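Local coordinates for CurH (Lyngbya majuscula, PDB 3KG7), which probably catalyses the removal of water from a beta-hydroxyacyl chain carried on acyl carrier protein during assembly of the polyketide curacin, at residues H35-D40 / P47-V52; L77-A80 / T85-T88; H93-D96 / K100-V103; P139-Q144 / T180-I185; D206-L211 / S242-Y247. All blocks are in the same frame, centred on the assembly; numbering follows the deposited sequence.

Contact 1. Residues H35-D40 / P47-V52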
# COMPACT_ATOMS: atom_id res chain seq x y z
N HIS C 35 19.45 8.76 -1.50
CA HIS C 35 19.35 10.17 -1.17
C HIS C 35 20.67 10.68 -0.59
O HIS C 35 20.73 11.02 0.59
CB HIS C 35 18.26 10.36 -0.12
CG HIS C 35 16.88 10.10 -0.62
ND1 HIS C 35 16.06 11.10 -1.10
CD2 HIS C 35 16.17 8.95 -0.72
CE1 HIS C 35 14.91 10.57 -1.48
NE2 HIS C 35 14.95 9.27 -1.26
N PRO C 36 21.73 10.76 -1.42
CA PRO C 36 23.01 11.21 -0.92
C PRO C 36 22.98 12.57 -0.23
O PRO C 36 23.86 12.85 0.58
CB PRO C 36 23.88 11.28 -2.18
CG PRO C 36 22.94 11.31 -3.31
CD PRO C 36 21.80 10.45 -2.86
N TRP C 37 21.99 13.39 -0.55
CA TRP C 37 21.91 14.75 0.01
C TRP C 37 21.80 14.77 1.53
O TRP C 37 22.30 15.70 2.16
CB TRP C 37 20.76 15.55 -0.61
CG TRP C 37 19.38 14.99 -0.40
CD1 TRP C 37 18.74 14.07 -1.19
CD2 TRP C 37 18.47 15.32 0.65
NE1 TRP C 37 17.49 13.80 -0.69
CE2 TRP C 37 17.29 14.56 0.44
CE3 TRP C 37 18.53 16.18 1.75
CZ2 TRP C 37 16.19 14.65 1.29
CZ3 TRP C 37 17.42 16.26 2.60
CH2 TRP C 37 16.27 15.50 2.36
N ILE C 38 21.17 13.75 2.11
CA ILE C 38 21.01 13.70 3.56
C ILE C 38 22.37 13.72 4.25
O ILE C 38 22.54 14.35 5.29
CB ILE C 38 20.20 12.47 4.02
CG1 ILE C 38 18.87 12.43 3.29
CG2 ILE C 38 20.00 12.50 5.54
CD1 ILE C 38 18.16 11.12 3.43
N GLY C 39 23.35 13.05 3.64
CA GLY C 39 24.71 13.04 4.15
C GLY C 39 25.34 14.40 4.25
O GLY C 39 26.35 14.57 4.93
N ASP C 40 24.77 15.39 3.56
CA ASP C 40 25.26 16.76 3.63
C ASP C 40 24.39 17.68 4.50
O ASP C 40 24.63 18.89 4.57
CB ASP C 40 25.50 17.33 2.23
CG ASP C 40 26.83 16.85 1.61
OD1 ASP C 40 27.79 16.54 2.36
OD2 ASP C 40 26.90 16.79 0.37
N PRO C 47 23.86 12.38 9.69
CA PRO C 47 22.93 12.70 8.61
C PRO C 47 21.50 12.61 9.11
O PRO C 47 21.07 11.56 9.60
CB PRO C 47 23.21 11.62 7.56
CG PRO C 47 24.60 11.12 7.88
CD PRO C 47 24.69 11.20 9.37
N VAL C 48 20.78 13.73 9.01
CA VAL C 48 19.39 13.84 9.47
C VAL C 48 18.56 14.54 8.41
O VAL C 48 19.03 15.48 7.78
CB VAL C 48 19.29 14.67 10.77
CG1 VAL C 48 17.83 14.89 11.16
CG2 VAL C 48 20.06 13.99 11.91
N ILE C 49 17.33 14.06 8.22
CA ILE C 49 16.35 14.69 7.32
C ILE C 49 15.68 15.86 8.04
O ILE C 49 14.95 15.64 9.02
CB ILE C 49 15.22 13.72 6.94
CG1 ILE C 49 15.76 12.50 6.20
CG2 ILE C 49 14.15 14.43 6.10
CD1 ILE C 49 14.67 11.54 5.82
N PRO C 50 15.88 17.09 7.55
CA PRO C 50 15.17 18.21 8.17
C PRO C 50 13.65 18.11 7.92
O PRO C 50 13.20 17.68 6.85
CB PRO C 50 15.78 19.44 7.50
CG PRO C 50 16.26 18.94 6.18
CD PRO C 50 16.72 17.53 6.42
N GLY C 51 12.90 18.49 8.95
CA GLY C 51 11.44 18.39 8.97
C GLY C 51 10.73 18.90 7.73
O GLY C 51 9.81 18.24 7.23
N VAL C 52 11.14 20.07 7.23
CA VAL C 52 10.49 20.66 6.05
C VAL C 52 10.48 19.76 4.80
O VAL C 52 9.69 19.99 3.88
CB VAL C 52 11.02 22.09 5.71
CG1 VAL C 52 10.70 23.06 6.84
CG2 VAL C 52 12.51 22.08 5.36

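Contact 2. Residues L77-A80 / T85-T88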
# COMPACT_ATOMS: atom_id res chain seq x y z
N LEU C 77 14.20 11.45 11.34
CA LEU C 77 14.73 10.31 10.60
C LEU C 77 16.22 10.56 10.42
O LEU C 77 16.62 11.45 9.66
CB LEU C 77 14.03 10.17 9.25
CG LEU C 77 14.05 8.82 8.52
CD1 LEU C 77 12.96 8.78 7.47
CD2 LEU C 77 15.39 8.52 7.87
N PHE C 78 17.05 9.79 11.12
CA PHE C 78 18.51 9.92 11.01
C PHE C 78 19.15 8.63 10.49
O PHE C 78 18.58 7.54 10.60
CB PHE C 78 19.15 10.38 12.32
CG PHE C 78 18.96 9.43 13.47
CD1 PHE C 78 19.95 8.50 13.79
CD2 PHE C 78 17.81 9.47 14.25
CE1 PHE C 78 19.79 7.61 14.86
CE2 PHE C 78 17.63 8.59 15.31
CZ PHE C 78 18.62 7.66 15.62
N LEU C 79 20.34 8.76 9.92
CA LEU C 79 21.07 7.62 9.40
C LEU C 79 22.35 7.48 10.21
O LEU C 79 23.33 8.18 9.95
CB LEU C 79 21.34 7.79 7.91
CG LEU C 79 20.08 8.09 7.08
CD1 LEU C 79 20.41 8.27 5.61
CD2 LEU C 79 19.01 7.01 7.25
N ALA C 80 22.30 6.61 11.21
CA ALA C 80 23.41 6.42 12.14
C ALA C 80 24.67 6.02 11.40
O ALA C 80 25.67 6.72 11.45
CB ALA C 80 23.05 5.38 13.19
N THR C 85 19.62 1.87 6.26
CA THR C 85 18.44 1.98 5.40
C THR C 85 17.23 2.09 6.29
O THR C 85 17.04 1.28 7.19
CB THR C 85 18.28 0.74 4.48
OG1 THR C 85 19.28 0.77 3.46
CG2 THR C 85 16.90 0.69 3.81
N ARG C 86 16.40 3.08 6.02
CA ARG C 86 15.13 3.23 6.71
C ARG C 86 13.97 3.09 5.74
O ARG C 86 13.86 3.86 4.78
CB ARG C 86 15.07 4.56 7.47
CG ARG C 86 16.05 4.62 8.61
CD ARG C 86 15.51 5.40 9.77
NE ARG C 86 15.52 4.60 10.98
CZ ARG C 86 14.44 4.16 11.60
NH1 ARG C 86 13.23 4.45 11.15
NH2 ARG C 86 14.57 3.43 12.69
N GLU C 87 13.14 2.09 5.98
CA GLU C 87 11.92 1.84 5.24
C GLU C 87 10.92 2.95 5.57
O GLU C 87 10.45 3.03 6.70
CB GLU C 87 11.39 0.48 5.69
CG GLU C 87 10.23 -0.10 4.91
CD GLU C 87 9.88 -1.51 5.36
OE1 GLU C 87 10.82 -2.28 5.68
OE2 GLU C 87 8.68 -1.85 5.40
N THR C 88 10.61 3.80 4.60
CA THR C 88 9.83 5.01 4.86
C THR C 88 8.47 4.98 4.17
O THR C 88 8.35 4.47 3.06
CB THR C 88 10.65 6.23 4.42
OG1 THR C 88 12.00 6.09 4.88
CG2 THR C 88 10.06 7.51 5.00

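Contact 3. Residues H93-D96 / K100-V103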
# COMPACT_ATOMS: atom_id res chain seq x y z
N HIS C 93 -4.11 10.42 3.53
CA HIS C 93 -5.43 9.90 3.82
C HIS C 93 -6.48 10.38 2.85
O HIS C 93 -6.29 11.36 2.13
CB HIS C 93 -5.83 10.21 5.26
CG HIS C 93 -5.00 9.50 6.26
ND1 HIS C 93 -3.84 10.03 6.78
CD2 HIS C 93 -5.15 8.28 6.84
CE1 HIS C 93 -3.31 9.17 7.64
NE2 HIS C 93 -4.08 8.10 7.69
N THR C 94 -7.58 9.65 2.79
CA THR C 94 -8.67 10.03 1.92
C THR C 94 -9.33 11.29 2.51
O THR C 94 -9.46 11.43 3.74
CB THR C 94 -9.65 8.85 1.70
OG1 THR C 94 -10.68 9.22 0.78
CG2 THR C 94 -10.26 8.35 3.03
N ALA C 95 -9.71 12.23 1.64
CA ALA C 95 -10.25 13.51 2.10
C ALA C 95 -11.46 13.32 3.00
O ALA C 95 -12.29 12.43 2.77
CB ALA C 95 -10.61 14.38 0.91
N ASP C 96 -11.55 14.15 4.04
CA ASP C 96 -12.65 14.07 5.00
C ASP C 96 -13.87 14.89 4.57
O ASP C 96 -13.96 15.33 3.42
CB ASP C 96 -12.15 14.47 6.40
CG ASP C 96 -11.71 15.93 6.49
OD1 ASP C 96 -10.73 16.21 7.21
OD2 ASP C 96 -12.34 16.81 5.88
N LYS C 100 -10.33 18.03 3.75
CA LYS C 100 -8.92 18.03 4.14
C LYS C 100 -8.32 16.63 4.04
O LYS C 100 -9.00 15.64 4.30
CB LYS C 100 -8.76 18.48 5.60
CG LYS C 100 -9.16 19.90 5.92
CD LYS C 100 -8.66 20.27 7.30
CE LYS C 100 -9.55 21.30 7.97
NZ LYS C 100 -9.16 22.68 7.59
N GLN C 101 -7.04 16.55 3.67
CA GLN C 101 -6.33 15.27 3.59
C GLN C 101 -5.25 15.23 4.66
O GLN C 101 -4.31 16.04 4.66
CB GLN C 101 -5.68 15.07 2.21
CG GLN C 101 -6.64 14.97 1.04
CD GLN C 101 -5.96 15.25 -0.30
OE1 GLN C 101 -5.66 14.33 -1.07
NE2 GLN C 101 -5.69 16.53 -0.57
N PHE C 102 -5.38 14.29 5.58
CA PHE C 102 -4.37 14.09 6.62
C PHE C 102 -3.17 13.37 6.01
O PHE C 102 -3.32 12.51 5.14
CB PHE C 102 -4.97 13.30 7.78
CG PHE C 102 -4.13 13.32 9.03
CD1 PHE C 102 -3.67 14.53 9.55
CD2 PHE C 102 -3.82 12.14 9.69
CE1 PHE C 102 -2.89 14.55 10.71
CE2 PHE C 102 -3.05 12.15 10.85
CZ PHE C 102 -2.58 13.35 11.36
N VAL C 103 -1.97 13.76 6.44
CA VAL C 103 -0.74 13.15 5.94
C VAL C 103 0.13 12.78 7.14
O VAL C 103 0.26 13.55 8.09
CB VAL C 103 0.06 14.12 5.03
CG1 VAL C 103 1.39 13.50 4.60
CG2 VAL C 103 -0.77 14.53 3.80

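Contact 4. Residues P139-Q144 / T180-I185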
# COMPACT_ATOMS: atom_id res chain seq x y z
N PRO C 139 16.09 45.09 -6.49
CA PRO C 139 17.35 45.85 -6.48
C PRO C 139 17.39 46.94 -5.40
O PRO C 139 18.48 47.32 -4.96
CB PRO C 139 17.39 46.49 -7.88
CG PRO C 139 16.41 45.71 -8.70
CD PRO C 139 15.34 45.32 -7.74
N ALA C 140 16.22 47.42 -4.98
CA ALA C 140 16.11 48.41 -3.90
C ALA C 140 16.36 47.81 -2.51
O ALA C 140 16.98 48.44 -1.66
CB ALA C 140 14.75 49.10 -3.94
N LEU C 141 15.87 46.59 -2.29
CA LEU C 141 16.14 45.88 -1.04
C LEU C 141 17.63 45.69 -0.81
O LEU C 141 18.13 45.92 0.28
CB LEU C 141 15.44 44.52 -1.03
CG LEU C 141 14.14 44.40 -0.23
CD1 LEU C 141 13.03 45.30 -0.79
CD2 LEU C 141 13.70 42.95 -0.21
N CYS C 142 18.33 45.27 -1.87
CA CYS C 142 19.77 45.04 -1.81
C CYS C 142 20.57 46.34 -1.88
O CYS C 142 21.80 46.30 -1.96
CB CYS C 142 20.21 44.10 -2.94
SG CYS C 142 19.28 42.56 -3.02
N GLU C 143 19.87 47.47 -1.87
CA GLU C 143 20.51 48.78 -1.85
C GLU C 143 20.29 49.49 -0.51
O GLU C 143 20.91 50.51 -0.23
CB GLU C 143 20.01 49.64 -3.02
CG GLU C 143 21.03 50.66 -3.54
CD GLU C 143 20.63 51.32 -4.85
OE1 GLU C 143 20.97 52.51 -5.04
OE2 GLU C 143 19.99 50.66 -5.69
N GLN C 144 19.40 48.93 0.32
CA GLN C 144 19.13 49.46 1.66
C GLN C 144 19.58 48.50 2.78
O GLN C 144 19.67 48.88 3.95
CB GLN C 144 17.65 49.84 1.83
CG GLN C 144 16.67 48.66 1.74
CD GLN C 144 15.35 48.93 2.44
OE1 GLN C 144 14.93 50.08 2.57
NE2 GLN C 144 14.69 47.87 2.88
N THR C 180 14.55 43.30 9.15
CA THR C 180 14.31 42.34 8.06
C THR C 180 15.55 41.52 7.68
O THR C 180 16.68 41.89 8.02
CB THR C 180 13.76 43.05 6.78
OG1 THR C 180 14.66 44.08 6.36
CG2 THR C 180 12.39 43.67 7.04
N SER C 181 15.32 40.40 6.98
CA SER C 181 16.40 39.58 6.42
C SER C 181 16.04 39.07 5.03
O SER C 181 14.86 38.88 4.73
CB SER C 181 16.74 38.40 7.34
OG SER C 181 15.72 37.42 7.33
N LEU C 182 17.05 38.84 4.19
CA LEU C 182 16.83 38.31 2.84
C LEU C 182 17.90 37.30 2.41
O LEU C 182 19.09 37.57 2.53
CB LEU C 182 16.73 39.44 1.82
CG LEU C 182 16.34 39.10 0.37
CD1 LEU C 182 14.85 38.78 0.24
CD2 LEU C 182 16.73 40.23 -0.56
N LEU C 183 17.45 36.16 1.89
CA LEU C 183 18.34 35.13 1.35
C LEU C 183 18.13 34.93 -0.15
O LEU C 183 16.99 34.78 -0.61
CB LEU C 183 18.12 33.78 2.06
CG LEU C 183 18.55 33.59 3.52
CD1 LEU C 183 17.95 32.32 4.10
CD2 LEU C 183 20.06 33.55 3.64
N GLU C 184 19.22 34.94 -0.91
CA GLU C 184 19.17 34.57 -2.33
C GLU C 184 19.49 33.09 -2.46
O GLU C 184 20.58 32.64 -2.07
CB GLU C 184 20.14 35.42 -3.15
CG GLU C 184 20.11 35.15 -4.66
CD GLU C 184 21.03 36.07 -5.45
OE1 GLU C 184 20.85 37.30 -5.37
OE2 GLU C 184 21.92 35.55 -6.16
N ILE C 185 18.54 32.32 -3.00
CA ILE C 185 18.63 30.87 -3.01
C ILE C 185 18.63 30.30 -4.43
O ILE C 185 17.82 30.71 -5.26
CB ILE C 185 17.49 30.25 -2.16
CG1 ILE C 185 17.69 30.61 -0.69
CG2 ILE C 185 17.44 28.74 -2.33
CD1 ILE C 185 16.42 30.57 0.13

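Contact 5. Residues D206-L211 / S242-Y247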
# COMPACT_ATOMS: atom_id res chain seq x y z
N ASP C 206 14.35 23.95 2.92
CA ASP C 206 15.14 24.11 4.13
C ASP C 206 15.94 25.39 4.12
O ASP C 206 16.05 26.05 5.15
CB ASP C 206 16.09 22.95 4.40
CG ASP C 206 16.67 23.04 5.79
OD1 ASP C 206 15.86 22.99 6.74
OD2 ASP C 206 17.90 23.22 5.92
N ALA C 207 16.50 25.73 2.96
CA ALA C 207 17.29 26.94 2.80
C ALA C 207 16.51 28.20 3.17
O ALA C 207 17.08 29.17 3.65
CB ALA C 207 17.78 27.04 1.39
N CYS C 208 15.20 28.17 2.96
CA CYS C 208 14.35 29.32 3.27
C CYS C 208 14.34 29.69 4.75
O CYS C 208 14.01 30.82 5.12
CB CYS C 208 12.92 29.04 2.81
SG CYS C 208 12.82 28.83 1.03
N THR C 209 14.72 28.72 5.58
CA THR C 209 14.52 28.82 7.01
C THR C 209 15.81 29.21 7.72
O THR C 209 15.84 29.31 8.95
CB THR C 209 14.02 27.48 7.58
OG1 THR C 209 15.09 26.54 7.57
CG2 THR C 209 12.86 26.94 6.75
N ARG C 210 16.85 29.46 6.93
CA ARG C 210 18.21 29.62 7.46
C ARG C 210 18.57 31.00 8.01
O ARG C 210 19.66 31.17 8.56
CB ARG C 210 19.24 29.18 6.41
CG ARG C 210 19.30 27.69 6.19
CD ARG C 210 20.23 27.33 5.05
NE ARG C 210 20.02 25.95 4.61
CZ ARG C 210 20.66 25.38 3.59
NH1 ARG C 210 21.57 26.04 2.88
NH2 ARG C 210 20.38 24.12 3.26
N LEU C 211 17.69 31.99 7.85
CA LEU C 211 18.01 33.35 8.31
C LEU C 211 16.83 34.14 8.86
O LEU C 211 15.70 34.08 8.35
CB LEU C 211 18.72 34.15 7.20
CG LEU C 211 19.23 35.57 7.49
CD1 LEU C 211 20.33 35.59 8.55
CD2 LEU C 211 19.72 36.24 6.22
N SER C 242 14.74 28.63 -10.78
CA SER C 242 16.14 28.24 -10.57
C SER C 242 16.81 29.13 -9.53
O SER C 242 17.75 28.70 -8.85
CB SER C 242 16.91 28.28 -11.89
OG SER C 242 16.68 29.50 -12.57
N ARG C 243 16.31 30.36 -9.41
CA ARG C 243 16.79 31.33 -8.44
C ARG C 243 15.61 32.11 -7.85
O ARG C 243 14.76 32.62 -8.58
CB ARG C 243 17.81 32.26 -9.10
CG ARG C 243 18.15 33.52 -8.32
CD ARG C 243 19.06 34.44 -9.13
NE ARG C 243 20.41 33.89 -9.25
CZ ARG C 243 21.45 34.55 -9.74
NH1 ARG C 243 21.32 35.80 -10.17
NH2 ARG C 243 22.64 33.97 -9.79
N PHE C 244 15.57 32.20 -6.52
CA PHE C 244 14.51 32.92 -5.80
C PHE C 244 15.01 33.44 -4.46
O PHE C 244 16.18 33.25 -4.11
CB PHE C 244 13.28 32.03 -5.61
CG PHE C 244 13.54 30.82 -4.75
CD1 PHE C 244 13.19 30.82 -3.40
CD2 PHE C 244 14.11 29.67 -5.29
CE1 PHE C 244 13.42 29.70 -2.60
CE2 PHE C 244 14.34 28.54 -4.50
CZ PHE C 244 13.99 28.56 -3.15
N TYR C 245 14.12 34.09 -3.71
CA TYR C 245 14.49 34.74 -2.45
C TYR C 245 13.63 34.29 -1.27
O TYR C 245 12.47 33.91 -1.43
CB TYR C 245 14.41 36.27 -2.62
CG TYR C 245 15.33 36.82 -3.69
CD1 TYR C 245 16.64 37.21 -3.39
CD2 TYR C 245 14.89 36.95 -5.01
CE1 TYR C 245 17.48 37.72 -4.37
CE2 TYR C 245 15.73 37.46 -6.00
CZ TYR C 245 17.03 37.83 -5.67
OH TYR C 245 17.86 38.33 -6.64
N ALA C 246 14.22 34.33 -0.08
CA ALA C 246 13.49 34.11 1.16
C ALA C 246 13.55 35.39 1.98
O ALA C 246 14.64 35.88 2.30
CB ALA C 246 14.08 32.94 1.94
N TYR C 247 12.38 35.92 2.32
CA TYR C 247 12.25 37.24 2.92
C TYR C 247 11.56 37.16 4.28
O TYR C 247 10.45 36.65 4.39
CB TYR C 247 11.45 38.13 1.94
CG TYR C 247 11.36 39.60 2.27
CD1 TYR C 247 12.49 40.34 2.63
CD2 TYR C 247 10.14 40.27 2.19
CE1 TYR C 247 12.41 41.70 2.93
CE2 TYR C 247 10.04 41.64 2.48
CZ TYR C 247 11.18 42.34 2.85
OH TYR C 247 11.10 43.68 3.14

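Contact 1. Residues H35-D40 / P47-V52
Trp37 meets the second segment through the six-membered part of its indole: the edge at CZ3 lies 4.1 Å from Pro50 CD, and CH2 passes Ile49 CG2 obliquely. Its other end is pinned within its own segment, where NE1 donates to His35 ND1 over 3.1 Å, staying in the plane of the imidazole; His35 NE2 is held in turn by Gln28, so both ring nitrogens of the histidine are engaged. Ile38 CG1 lies 3.8 Å above the centre of one indole face. Ile38 then does most of the bridging. With CG1 beside the backbone N (chi1 -54°), its two branches divide the work: CD1 runs on to Ile49 CG1 at 3.9 Å, while CG2 lies 3.8 Å from Val48 N. The carbonyl of Ile38 is part of the same surface, its O sitting 3.6 Å from Pro47 CB. Gly39 brings bare backbone to the proline, with CA 4.0 Å from Pro47 CB. Apolar side chains, with some backbone between them, make up the seam, and the short 3-10 turn at 38-40 lays them along the extended chain opposite. His41, between the segments, hydrogen-bonds Val48 O through ND1, and Pro50 touches Asp206 of helix 202-207. The contact closes the loop that leads into helix 52-62 of the first hotdog, on the side turned to the second half of a double-hotdog dehydratase.

Contact 2. Residues L77-A80 / T85-T88
Thr88 OG1, which faces Leu77 CD1 at 3.9 Å, donates to Arg86 O over 2.9 Å. The hydroxyl approaches from well above the carbonyl plane, 58° out of it, and this bond fixes how the threonine presents itself: Leu77 CD1 meets it tip to tip and also lies 4.0 Å from Thr88 CG2. The other methyl of the leucine, CD2, rests alongside the aliphatic part of Arg86, 3.7 Å from CD, the two side chains sliding past each other in opposite directions. Leu79 adds a second apolar touch, its CD2 lying 4.0 Å from Arg86 CG. The bend at chi2 (-146°) sets Arg86 CD 3.8 Å from Phe78 O, and the one at chi3 (124°) turns the guanidinium end onward. The charged end has its main partner elsewhere, NH1 bonding Ser107 OG on strand 101-109, with a weak, long ion pair from NH2 to Glu114. With an alanine in place of Leu77, both methyl groups go, which would probably leave a gap beside Thr88 and Arg86 CD, though Leu79 would still lie against the arginine. Leu77 and Leu79 also make backbone bonds to Ile49 and Pro47, so the loop after strand 66-73 is tied to the approach to helix 52-62 while it packs on the start of strand 86-92, a strand of the first hotdog's antiparallel sheet.

Contact 3. Residues H93-D96 / K100-V103
Phe102 O is gripped twice by His93 at the mouth of a beta-hairpin, the connection between the antiparallel neighbours 86-92 and 101-109 of the first hotdog. The main bond comes from His93 N over 2.8 Å and is nearly straight (170° at the hydrogen), running close to the line of the C=O bond. The second, a weak one, comes from His93 ND1 at 3.0 Å, with the carbonyl oxygen near the plane of the imidazole at its edge; it is consistent with the turn of the ring. Nearer the bend, Asp96 N donates to Lys100 O over 3.0 Å, and Lys100 N returns a bond to Asp96 OD2 over 3.2 Å, meeting the carboxylate from above its plane. Asp96 can do this because CG lies between its own backbone N and carbonyl carbon (chi1 65°), folding the carboxylate back over the bend, where Val98 N and Gly99 N reach OD2 weakly. The ammonium group of Lys100 leads away to a salt bridge with Glu69. Outward from these bonds, the rings of His93 and Phe102 lie side by side, their planes 28° apart but slid until they barely overlap, so the touch is at their margins, His93 ND1 and CE1 both 3.6 Å from Phe102 CD2. A leucine in place of His93 would probably leave Phe102 O with the single backbone bond from this residue, and the phenyl without its flat neighbour. Ala95 CA points a C-H at Lys100 O from 3.3 Å, and its CB touches Gln101 CG at 4.0 Å.

Contact 4. Residues P139-Q144 / T180-I185
The helix at 138-144 packs on the sheet of the second hotdog, and on strand 181-186 it meets Leu182: CD2 of that leucine touches both Leu141 and Cys142. Leu141 CD2 lies 4.1 Å from that methyl, the two leucine side chains crossing at about a right angle, and Cys142 SG stands 4.2 Å from it. Leu182 gets there because its CG is anti to the backbone N (chi1 -173°), which carries the branch off the strand toward the helix. Contact is purely apolar and small, burying 115 Å² in all. Around it, Tyr247 of strand 243-255 and Val136 of a loop also touch Leu141, and Trp175 of strand 171-176 touches Cys142. Backbone bonds hold the leucine's strand on both flanks, Leu182 pairing with Trp175 on strand 171-176, and Ser181 and Leu183 pairing with Val248 and Ala246 on strand 243-255. Side chains alternate along the strand, Leu183 turning to Leu211 while Leu182 turns to the helix. This is plain helix-on-sheet packing near the outer end of the second hotdog sheet.

Contact 5. Residues D206-L211 / S242-Y247
Sulfur meets ring where Cys208 SG lies in the plane of the Phe244 ring, at its edge, 3.8 Å from CE1 and 5.1 Å from the centroid. This is a sulfur-aromatic contact with the edge, 90° off the ring normal. Phe244 CG sits between the backbone N and the carbonyl carbon (chi1 63°), which swings the phenyl toward the cysteine. Apolar packing comes next, Ala246 CB lying 4.2 Å from Cys208 CB; the same methyl also rests 3.8 Å from the carbonyl oxygen Cys208 O. These contacts join the chain leaving helix 202-207 to strand 243-255, inside the second hotdog, where Leu267 and Ile278 of the sheet also touch Cys208. Polar bonds shape the first segment from within. A type I turn from Ala207 to Arg210 carries the chain past the strand, and Asp206 O accepts twice from Thr209, from N over 3.0 Å and from OG1 over 2.6 Å, the hydroxyl lying in the carbonyl plane. Ionic contacts are looser: Arg210 NE makes a long salt bridge to Asp206 OD2 at 3.7 Å. The guanidinium is held further by Leu168 O and by a cation-pi contact with Tyr164.

In the fold
From the N terminus, contact 1 closes the loop around strand 41-43 before helix 52-62. Contact 2 then closes the end of the loop between strands 66-73 and 86-92, and backbone pairing joins it to contact 1. Contact 3 closes the hairpin at the far end of strand 86-92, about 25 Å from contact 2 between centres. In the second hotdog, contact 4 spans 35 residues from helix to strand, and contact 5 spans 30; they touch where strand 181-186 pairs with strand 243-255. All five lie in series, none nested or crossed. Val52 packing on Asp206 brings contacts 1 and 5 together, linking the two halves.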